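Beta-lactamase (Klebsiella pneumoniae, PDB 6M5P) probably hydrolyses beta-lactam antibiotics to substituted beta-amino acids, as a class C beta-lactamase encoded by the ACC-1 resistance gene. Local coordinates at residues 125-130 against 157-162. The protein carries 1 engineered substitution. Sequence-based numbering, arbitrary orientation.
With MER ((4R,5S)-3-{[(3S,5S)-5-(dimethylcarbamoyl)pyrrolidin-3-yl]sulfanyl}-5-[(2S,3R)-3-hydroxy-1-oxobutan-2-yl]-4-methyl-4,5-d ihydro-1H-pyrrole-2-carboxylic acid), chain B.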
ATOM      1  N   LEU A 125      -4.038  -1.034 -16.338  1.00 10.11           N
ATOM      2  CA  LEU A 125      -4.401  -0.797 -14.942  1.00 11.38           C
ATOM      3  C   LEU A 125      -5.505  -1.739 -14.475  1.00 11.39           C
ATOM      4  O   LEU A 125      -5.371  -2.400 -13.436  1.00 11.83           O
ATOM      5  CB  LEU A 125      -4.809   0.666 -14.746  1.00 12.32           C
ATOM      6  CG  LEU A 125      -5.295   1.042 -13.343  1.00 12.41           C
ATOM      7  CD1 LEU A 125      -4.255   0.704 -12.281  1.00 13.07           C
ATOM      8  CD2 LEU A 125      -5.603   2.531 -13.320  1.00 15.14           C
ATOM      9  N   PHE A 126      -6.606  -1.810 -15.209  1.00 11.85           N
ATOM     10  CA  PHE A 126      -7.807  -2.461 -14.707  1.00 14.44           C
ATOM     11  C   PHE A 126      -8.030  -3.819 -15.354  1.00 13.66           C
ATOM     12  O   PHE A 126      -7.896  -3.976 -16.574  1.00 15.19           O
ATOM     13  CB  PHE A 126      -9.044  -1.586 -14.923  1.00 16.49           C
ATOM     14  CG  PHE A 126      -9.070  -0.360 -14.057  1.00 15.77           C
ATOM     15  CD1 PHE A 126      -9.180  -0.464 -12.682  1.00 18.85           C
ATOM     16  CD2 PHE A 126      -8.971   0.897 -14.622  1.00 15.08           C
ATOM     17  CE1 PHE A 126      -9.203   0.663 -11.886  1.00 18.85           C
ATOM     18  CE2 PHE A 126      -8.991   2.037 -13.835  1.00 17.50           C
ATOM     19  CZ  PHE A 126      -9.101   1.919 -12.458  1.00 17.82           C
ATOM     20  N   MET A 127      -8.403  -4.784 -14.526  1.00 14.37           N
ATOM     21  CA  MET A 127      -8.851  -6.066 -15.035  1.00 14.66           C
ATOM     22  C   MET A 127     -10.103  -5.862 -15.883  1.00 17.94           C
ATOM     23  O   MET A 127     -11.023  -5.149 -15.461  1.00 17.22           O
ATOM     24  CB  MET A 127      -9.196  -6.968 -13.852  1.00 15.39           C
ATOM     25  CG  MET A 127      -9.612  -8.369 -14.251  1.00 17.57           C
ATOM     26  SD  MET A 127      -8.200  -9.366 -14.746  1.00 18.19           S
ATOM     27  CE  MET A 127      -7.338  -9.555 -13.188  1.00 18.15           C
ATOM     28  N   PRO A 128     -10.178  -6.450 -17.075  1.00 17.01           N
ATOM     29  CA  PRO A 128     -11.418  -6.366 -17.859  1.00 18.66           C
ATOM     30  C   PRO A 128     -12.610  -6.908 -17.076  1.00 18.50           C
ATOM     31  O   PRO A 128     -12.523  -7.946 -16.418  1.00 18.50           O
ATOM     32  CB  PRO A 128     -11.115  -7.228 -19.087  1.00 19.51           C
ATOM     33  CG  PRO A 128      -9.630  -7.171 -19.220  1.00 19.18           C
ATOM     34  CD  PRO A 128      -9.092  -7.117 -17.812  1.00 16.61           C
ATOM     35  N   GLU A 129     -13.737  -6.193 -17.164  1.00 22.74           N
ATOM     36  CA  GLU A 129     -14.883  -6.485 -16.306  1.00 25.04           C
ATOM     37  C   GLU A 129     -15.522  -7.839 -16.598  1.00 26.46           C
ATOM     38  O   GLU A 129     -16.179  -8.400 -15.716  1.00 25.69           O
ATOM     39  CB  GLU A 129     -15.929  -5.373 -16.412  1.00 29.68           C
ATOM     40  N   ASP A 130     -15.351  -8.376 -17.799  1.00 24.30           N
ATOM     41  CA  ASP A 130     -15.987  -9.638 -18.154  1.00 23.18           C
ATOM     42  C   ASP A 130     -15.173 -10.863 -17.752  1.00 23.58           C
ATOM     43  O   ASP A 130     -15.616 -11.989 -17.997  1.00 23.91           O
ATOM     44  CB  ASP A 130     -16.320  -9.679 -19.651  1.00 27.35           C
ATOM     45  CG  ASP A 130     -15.088  -9.680 -20.526  1.00 24.95           C
ATOM     46  OD1 ASP A 130     -14.109  -8.970 -20.198  1.00 26.69           O
ATOM     47  OD2 ASP A 130     -15.097 -10.393 -21.553  1.00 31.59           O
ATOM     48  N   SER A 157      -0.571  -1.215 -12.571  1.00  9.58           N
ATOM     49  CA  SER A 157      -1.403  -2.319 -13.034  1.00  9.66           C
ATOM     50  C   SER A 157      -1.979  -3.112 -11.872  1.00 10.58           C
ATOM     51  O   SER A 157      -1.226  -3.656 -11.060  1.00 11.35           O
ATOM     52  CB  SER A 157      -0.602  -3.243 -13.951  1.00  9.01           C
ATOM     53  OG  SER A 157      -1.424  -4.306 -14.399  1.00  9.04           O
ATOM     54  N   ASN A 158      -3.310  -3.219 -11.818  1.00  9.00           N
ATOM     55  CA  ASN A 158      -3.919  -4.164 -10.889  1.00  8.81           C
ATOM     56  C   ASN A 158      -3.704  -5.600 -11.346  1.00  9.75           C
ATOM     57  O   ASN A 158      -3.555  -6.498 -10.507  1.00  9.83           O
ATOM     58  CB  ASN A 158      -5.413  -3.898 -10.742  1.00  9.63           C
ATOM     59  CG  ASN A 158      -5.711  -2.564 -10.092  1.00  9.98           C
ATOM     60  OD1 ASN A 158      -4.839  -1.930  -9.501  1.00 10.56           O
ATOM     61  ND2 ASN A 158      -6.967  -2.142 -10.176  1.00 11.67           N
ATOM     62  N   ILE A 159      -3.687  -5.840 -12.662  1.00  9.42           N
ATOM     63  CA  ILE A 159      -3.476  -7.194 -13.176  1.00  9.34           C
ATOM     64  C   ILE A 159      -2.086  -7.687 -12.811  1.00  9.01           C
ATOM     65  O   ILE A 159      -1.916  -8.811 -12.325  1.00  8.96           O
ATOM     66  CB  ILE A 159      -3.688  -7.243 -14.699  1.00  9.40           C
ATOM     67  CG1 ILE A 159      -5.000  -6.575 -15.098  1.00 10.62           C
ATOM     68  CG2 ILE A 159      -3.660  -8.684 -15.184  1.00 10.49           C
ATOM     69  CD1 ILE A 159      -5.196  -6.530 -16.603  1.00 12.13           C
ATOM     70  N   GLY A 160      -1.074  -6.850 -13.040  1.00  8.33           N
ATOM     71  CA  GLY A 160       0.285  -7.232 -12.688  1.00  9.55           C
ATOM     72  C   GLY A 160       0.438  -7.539 -11.208  1.00  8.35           C
ATOM     73  O   GLY A 160       1.053  -8.538 -10.837  1.00  9.72           O
ATOM     74  N   THR A 161      -0.146  -6.699 -10.344  1.00  9.56           N
ATOM     75  CA  THR A 161      -0.068  -6.986  -8.913  1.00  8.96           C
ATOM     76  C   THR A 161      -0.771  -8.294  -8.590  1.00  8.25           C
ATOM     77  O   THR A 161      -0.323  -9.058  -7.719  1.00  9.21           O
ATOM     78  CB  THR A 161      -0.680  -5.851  -8.094  1.00  9.33           C
ATOM     79  OG1 THR A 161      -0.134  -4.601  -8.518  1.00 12.19           O
ATOM     80  CG2 THR A 161      -0.351  -6.046  -6.615  1.00 11.75           C
ATOM     81  N   GLY A 162      -1.880  -8.565  -9.282  1.00  9.40           N
ATOM     82  CA  GLY A 162      -2.555  -9.840  -9.115  1.00  9.53           C
ATOM     83  C   GLY A 162      -1.642 -11.015  -9.398  1.00  9.80           C
ATOM     84  O   GLY A 162      -1.576 -11.970  -8.618  1.00  9.97           O
TER
HETATM   85  C1  MER B 401      -5.323   2.612  -6.433  1.00 25.07           C
HETATM   86  C2  MER B 401      -3.471   3.723  -8.544  1.00 21.14           C
HETATM   87  C3  MER B 401      -6.137   1.982  -7.679  1.00 15.39           C
HETATM   88  C4  MER B 401      -5.281   2.162  -8.822  1.00 16.65           C
HETATM   89  C5  MER B 401      -2.986   2.302  -8.462  1.00 19.44           C
HETATM   90  O6  MER B 401      -5.645   2.755  -5.305  1.00 15.92           O
HETATM   91  C7  MER B 401      -6.548   0.483  -7.656  1.00 14.50           C
HETATM   92  O8  MER B 401      -7.432   0.319  -8.714  1.00 14.98           O
HETATM   93  C9  MER B 401      -7.246   0.051  -6.343  1.00 15.87           C
HETATM   94  N10 MER B 401      -3.968   1.390  -8.672  1.00 16.13           N
HETATM   95  C11 MER B 401      -1.677   1.897  -7.865  1.00 19.61           C
HETATM   96  O12 MER B 401      -1.238   2.505  -6.865  1.00 26.38           O
HETATM   97  O13 MER B 401      -1.011   0.945  -8.354  1.00 19.50           O
HETATM   98  S14 MER B 401      -2.226   4.848  -9.333  1.00 29.54           S
HETATM   99  C15 MER B 401      -1.238   5.833  -8.294  1.00 27.94           C
HETATM  100  C16 MER B 401      -0.511   5.225  -7.028  1.00 32.69           C
HETATM  101  C17 MER B 401       0.275   6.279  -6.719  1.00 30.24           C
HETATM  102  C18 MER B 401      -4.745   3.664  -9.092  1.00 19.71           C
HETATM  103  N19 MER B 401       0.996   6.633  -8.154  1.00 31.56           N
HETATM  104  C20 MER B 401      -5.734   4.787  -8.627  1.00 22.69           C
HETATM  105  C21 MER B 401       0.035   6.407  -9.078  1.00 31.06           C
HETATM  106  C22 MER B 401       1.232   6.176  -5.520  1.00 31.22           C
HETATM  107  N23 MER B 401       1.619   7.464  -4.852  1.00 34.46           N
HETATM  108  O24 MER B 401       1.675   5.178  -5.063  1.00 28.89           O
HETATM  109  C25 MER B 401       1.064   8.694  -5.406  1.00 31.74           C
HETATM  110  C26 MER B 401       2.513   7.482  -3.709  1.00 26.95           C
HETATM  111  O   HOH W   1      -8.809  -4.163 -11.644  1.00 14.32           O
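N158 lies beside F126, the two side chains running the same way, with amide and ring planes 82° apart and ND2 3.7 Å from F126 CD1. With N158 CG anti to its carbonyl carbon (chi1 -66°), the amide passes L125 O and goes on to the bound MER. N158 ND2 donates twice: to the hydroxyl oxygen O8 of MER at 2.9 Å, nearly straight at 168°, and to a water that also accepts from M127 N and lies in the plane of the F126 ring, at its edge. OD1 accepts from K74 NZ, which fixes which end of the amide faces which partner.

The backbones are joined where N158 N donates to L125 O at 2.7 Å, in the carbonyl plane and on a lone pair. L125 itself lays CG over the centre of one F126 ring face, 3.8 Å above it, and brings CD1 to 3.7 Å from MER N10. Farther along, I159 puts CD1 3.7 Å from F126 O and its CG1 against M127, whose side chain also touches L137 of helix 134-142. S157 caps helix 158-171 by accepting from G160 N through OG, which is also hydrogen-bonded to Q124 O.

The loop 125-130 thus meets the start of this helix at the wall of the active site, where S71 lies close to N158. F156-S157-N158 occupies the position of the class C Tyr-X-Asn motif, with phenylalanine where the motif has tyrosine, probably the engineered substitution. With OD1 held by K74, ND2 is the donor toward the ligand hydroxyl, consistent with a role in substrate recognition.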